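Local coordinates for centrosomal protein 120 (PDB 6EWH), which probably acts at centrioles in cilium formation, with this chain comprising its second C2 domain (C2B), at residues Asn140-Val145 with Thr177-Glu182; Ile150-Lys155 with Asp167-Leu172. The protein carries 1 engineered substitution. All coordinates share one frame; numbering follows the deposited sequence. Where two conformers were deposited one is given.

Contact 1: residues Asn140-Val145 with Thr177-Glu182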
# COMPACT_ATOMS: atom_id res chain seq x y z
N ASN A 140 8.75 -19.43 10.06
CA ASN A 140 9.39 -18.89 11.25
C ASN A 140 9.27 -17.39 11.41
O ASN A 140 9.25 -16.91 12.55
CB ASN A 140 10.88 -19.28 11.29
CG ASN A 140 11.07 -20.79 11.33
OD1 ASN A 140 10.72 -21.45 12.31
ND2 ASN A 140 11.63 -21.34 10.25
N LYS A 141 9.21 -16.62 10.33
CA LYS A 141 9.18 -15.18 10.50
C LYS A 141 8.35 -14.51 9.43
O LYS A 141 8.18 -15.03 8.32
CB LYS A 141 10.59 -14.57 10.57
CG LYS A 141 11.50 -14.91 9.41
CD LYS A 141 12.84 -14.20 9.60
CE LYS A 141 13.81 -14.53 8.48
NZ LYS A 141 15.08 -13.77 8.63
N ALA A 142 7.82 -13.34 9.78
CA ALA A 142 7.16 -12.49 8.81
C ALA A 142 8.19 -11.96 7.82
O ALA A 142 9.38 -11.85 8.12
CB ALA A 142 6.49 -11.31 9.52
N ALA A 143 7.73 -11.66 6.61
CA ALA A 143 8.55 -11.02 5.58
C ALA A 143 8.00 -9.63 5.33
O ALA A 143 6.79 -9.46 5.18
CB ALA A 143 8.50 -11.83 4.28
N THR A 144 8.89 -8.62 5.27
CA THR A 144 8.45 -7.24 5.14
C THR A 144 9.33 -6.49 4.15
O THR A 144 10.56 -6.61 4.18
CB THR A 144 8.51 -6.50 6.49
OG1 THR A 144 7.61 -7.12 7.41
CG2 THR A 144 8.12 -5.03 6.33
N VAL A 145 8.70 -5.70 3.29
CA VAL A 145 9.38 -4.70 2.48
C VAL A 145 8.95 -3.35 3.02
O VAL A 145 7.76 -3.04 3.05
CB VAL A 145 9.02 -4.82 0.99
CG1 VAL A 145 9.68 -3.69 0.22
CG2 VAL A 145 9.47 -6.15 0.46
N THR A 177 3.78 -6.47 4.43
CA THR A 177 4.23 -7.63 5.18
C THR A 177 3.37 -8.85 4.85
O THR A 177 2.16 -8.74 4.66
CB THR A 177 4.15 -7.34 6.69
OG1 THR A 177 5.12 -6.34 7.04
CG2 THR A 177 4.41 -8.59 7.54
N LEU A 178 4.02 -10.01 4.74
CA LEU A 178 3.32 -11.28 4.63
C LEU A 178 3.78 -12.18 5.77
O LEU A 178 4.98 -12.26 6.05
CB LEU A 178 3.65 -11.94 3.29
CG LEU A 178 3.03 -13.32 3.05
CD1 LEU A 178 1.51 -13.23 2.93
CD2 LEU A 178 3.62 -13.99 1.83
N ARG A 179 2.83 -12.83 6.44
CA ARG A 179 3.21 -13.76 7.50
C ARG A 179 2.16 -14.85 7.61
O ARG A 179 1.00 -14.66 7.25
CB ARG A 179 3.35 -13.03 8.85
CG ARG A 179 2.06 -12.39 9.34
CD ARG A 179 2.30 -11.57 10.59
NE ARG A 179 1.06 -10.94 11.04
CZ ARG A 179 0.11 -11.57 11.73
NH1 ARG A 179 0.25 -12.85 12.06
NH2 ARG A 179 -0.98 -10.91 12.09
N ARG A 180 2.58 -16.00 8.12
CA ARG A 180 1.61 -16.98 8.59
C ARG A 180 0.82 -16.36 9.73
O ARG A 180 1.36 -15.59 10.53
CB ARG A 180 2.31 -18.24 9.09
CG ARG A 180 2.83 -19.13 7.97
CD ARG A 180 3.33 -20.45 8.56
NE ARG A 180 3.84 -21.41 7.59
CZ ARG A 180 3.09 -22.20 6.84
NH1 ARG A 180 1.77 -22.15 6.92
NH2 ARG A 180 3.65 -23.06 5.99
N GLU A 181 -0.46 -16.69 9.79
CA GLU A 181 -1.32 -16.05 10.78
C GLU A 181 -0.85 -16.34 12.20
O GLU A 181 -0.96 -15.47 13.08
CB GLU A 181 -2.76 -16.50 10.58
CG GLU A 181 -3.74 -15.78 11.48
CD GLU A 181 -5.14 -15.89 10.96
OE1 GLU A 181 -5.71 -17.00 11.02
OE2 GLU A 181 -5.66 -14.86 10.49
N GLU A 182 -0.30 -17.53 12.43
CA GLU A 182 0.19 -17.91 13.75
C GLU A 182 1.60 -17.40 14.05
O GLU A 182 2.09 -17.62 15.16
CB GLU A 182 0.11 -19.42 13.93
CG GLU A 182 1.15 -20.22 13.14
CD GLU A 182 0.72 -20.55 11.73
OE1 GLU A 182 -0.23 -19.91 11.21
OE2 GLU A 182 1.32 -21.47 11.13
O HOH W 1 5.38 -16.02 8.59
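Thr144 OG1 lies 2.6 Å from Thr177 OG1, a short hydrogen bond between two hydroxyls that either residue could donate. In both threonines the methyl stands opposite the backbone N and the hydroxyl beside it (chi1 -63° and -68°), an orientation that lets the two oxygens meet where the side chains cross obliquely. Each methyl also rests near the other hydroxyl, Thr144 CG2 being 3.3 Å from Thr177 OG1. This non-hydrogen-bonded pair adjoins the hydrogen-bonded pair Ala143-Leu178 of the antiparallel ladder, where Ala143 N donates to Leu178 O (2.9 Å) and Leu178 N to Ala143 O (2.9 Å). Ala143 O accepts a second, weaker contact from the CA-H of Thr177. Ala142 CB packs 3.6 Å from Arg179 CB, and beyond it a water accepts from Arg180 N and donates weakly to Lys141 O. The Arg179 guanidinium leads away, its NH1 bonded chiefly to Val183 O. A valine in place of Thr177 would probably leave the Thr144 hydroxyl without its mate across the strands and free to turn. The pairing belongs to the β-sandwich of a C2 domain: strand 171-180 runs between the outermost strand 143-150 and strand 29-41, while Ala143 and Leu178, on the face opposite the threonines, meet Leu131 of helix 128-133, with Leu178 also touching Leu100 and Leu104 of helix 97-105.

Contact 2: residues Ile150-Lys155 with Asp167-Leu172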
# COMPACT_ATOMS: atom_id res chain seq x y z
N ILE A 150 8.22 7.22 -3.69
CA ILE A 150 7.98 8.54 -4.25
C ILE A 150 6.59 8.60 -4.88
O ILE A 150 6.24 7.76 -5.71
CB ILE A 150 9.06 8.90 -5.28
CG1 ILE A 150 10.43 8.71 -4.67
CG2 ILE A 150 8.84 10.32 -5.78
CD1 ILE A 150 10.72 9.65 -3.53
N LEU A 151 5.82 9.62 -4.51
CA LEU A 151 4.51 9.86 -5.11
C LEU A 151 4.67 10.68 -6.38
O LEU A 151 5.35 11.71 -6.38
CB LEU A 151 3.59 10.58 -4.13
CG LEU A 151 3.10 9.71 -2.96
CD1 LEU A 151 2.63 10.61 -1.80
CD2 LEU A 151 1.97 8.79 -3.41
N GLN A 152 4.05 10.22 -7.47
CA GLN A 152 4.12 10.88 -8.76
C GLN A 152 2.77 11.50 -9.10
O GLN A 152 1.75 10.80 -9.05
CB GLN A 152 4.49 9.86 -9.86
CG GLN A 152 5.88 9.26 -9.72
CD GLN A 152 6.98 10.27 -9.97
OE1 GLN A 152 6.72 11.36 -10.48
NE2 GLN A 152 8.20 9.92 -9.59
N PRO A 153 2.73 12.77 -9.49
CA PRO A 153 1.47 13.38 -9.92
C PRO A 153 1.05 12.84 -11.27
O PRO A 153 1.89 12.37 -12.06
CB PRO A 153 1.84 14.87 -10.03
CG PRO A 153 3.29 14.86 -10.37
CD PRO A 153 3.87 13.70 -9.60
N PRO A 154 -0.24 12.90 -11.60
CA PRO A 154 -0.72 12.34 -12.87
C PRO A 154 -0.43 13.21 -14.08
O PRO A 154 -0.72 12.79 -15.21
CB PRO A 154 -2.23 12.22 -12.63
CG PRO A 154 -2.54 13.33 -11.68
CD PRO A 154 -1.33 13.48 -10.79
N LYS A 155 0.16 14.39 -13.89
CA LYS A 155 0.41 15.33 -14.98
C LYS A 155 1.54 14.84 -15.88
O LYS A 155 2.40 14.06 -15.47
CB LYS A 155 0.81 16.69 -14.40
CG LYS A 155 -0.06 17.17 -13.25
CD LYS A 155 -1.40 17.68 -13.75
CE LYS A 155 -2.27 18.16 -12.59
NZ LYS A 155 -1.58 19.20 -11.77
N ASP A 167 16.52 17.57 -5.04
CA ASP A 167 15.12 17.52 -5.46
C ASP A 167 14.38 16.65 -4.45
O ASP A 167 14.08 15.47 -4.71
CB ASP A 167 15.01 16.99 -6.89
CG ASP A 167 13.62 17.17 -7.48
OD1 ASP A 167 12.73 17.70 -6.78
OD2 ASP A 167 13.43 16.78 -8.66
N LEU A 168 14.09 17.22 -3.28
CA LEU A 168 13.28 16.52 -2.28
C LEU A 168 11.87 16.37 -2.82
O LEU A 168 11.18 17.36 -3.09
CB LEU A 168 13.28 17.32 -0.97
CG LEU A 168 14.64 17.62 -0.34
CD1 LEU A 168 14.50 18.44 0.93
CD2 LEU A 168 15.40 16.32 -0.07
N GLN A 169 11.42 15.13 -3.01
CA GLN A 169 10.16 14.85 -3.68
C GLN A 169 9.14 14.30 -2.69
O GLN A 169 9.49 13.93 -1.56
CB GLN A 169 10.37 13.89 -4.86
CG GLN A 169 10.61 14.65 -6.19
CD GLN A 169 10.37 13.82 -7.46
OE1 GLN A 169 9.23 13.69 -7.93
NE2 GLN A 169 11.44 13.30 -8.03
N PRO A 170 7.86 14.30 -3.06
CA PRO A 170 6.84 13.75 -2.16
C PRO A 170 7.10 12.28 -1.91
O PRO A 170 7.27 11.49 -2.84
CB PRO A 170 5.53 13.95 -2.92
CG PRO A 170 5.82 14.95 -3.95
CD PRO A 170 7.24 14.79 -4.31
N THR A 171 7.09 11.90 -0.64
CA THR A 171 7.53 10.59 -0.22
C THR A 171 6.50 10.03 0.75
O THR A 171 5.96 10.77 1.58
CB THR A 171 8.87 10.76 0.48
OG1 THR A 171 9.81 11.34 -0.44
CG2 THR A 171 9.40 9.46 0.98
N LEU A 172 6.23 8.73 0.64
CA LEU A 172 5.32 8.02 1.54
C LEU A 172 6.04 6.80 2.08
O LEU A 172 6.48 5.94 1.31
CB LEU A 172 4.07 7.57 0.77
CG LEU A 172 3.00 6.87 1.60
CD1 LEU A 172 2.45 7.84 2.63
CD2 LEU A 172 1.89 6.36 0.72
O HOH W 2 6.67 13.65 -7.60
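Ile150 keeps CG1 beside its backbone N (chi1 -52°) and CG2 opposite that N, which spreads its two branches over different residues of the facing segment. CG2 lies 4.0 Å from Gln169 CB, the two side chains crossing at about a right angle, while Ile150 CD1 comes 3.6 Å from Thr171 OG1. Both approaches are less certain, because Gln169 and Thr171 each have two conformers; in those described, the Thr171 hydroxyl turns back and donates to Gln169 O. Next to Ile150, Leu151 N donates to Pro170 O over 2.9 Å, at 161° at the hydrogen but from above the carbonyl plane, and the CA-H of Ile150 adds a contact to the same oxygen. Ile150 and Thr171 form an antiparallel non-hydrogen-bonded pair at the end of the ladder between strands 143-150 and 171-180 of this C2 β-sandwich. Pro170 has no N-H to return a bond to Leu151 O, which instead accepts from a water 2.6 Å away in another direction; the water also donates to Gln169 OE1 in the conformer described. Past the ladder the chain also bonds to strand 119-126 of the other sheet, with Ile150 O accepting from Thr124 and the backbone of Gln152 bonded to that of Ser123. On the buried side Leu151 CB packs 4.1 Å from Pro170 CB, and Leu151 CD1 reaches 4.2 Å from Leu172 CB, with Leu43 also against the Leu151 side chain.

Contacts 1 and 2 mark the two ends of one antiparallel pairing between strands 143-150 and 171-180. Their centres are about 29 Å apart, on opposite sides of the chain's centre, and their nearest atoms stay about 9 Å apart without touching. Contact 2 is nested within contact 1 along the sequence: it lies where strand 143-150 ends and strand 171-180 begins, closing the neck of a long irregular connection, whereas contact 1 joins the start of the first strand to the end of the second. At contact 1 helices 97-105 and 128-133 pack against one face of the pairing; contact 2 lies where the loop leaving strand 143-150 also bonds to the other sheet.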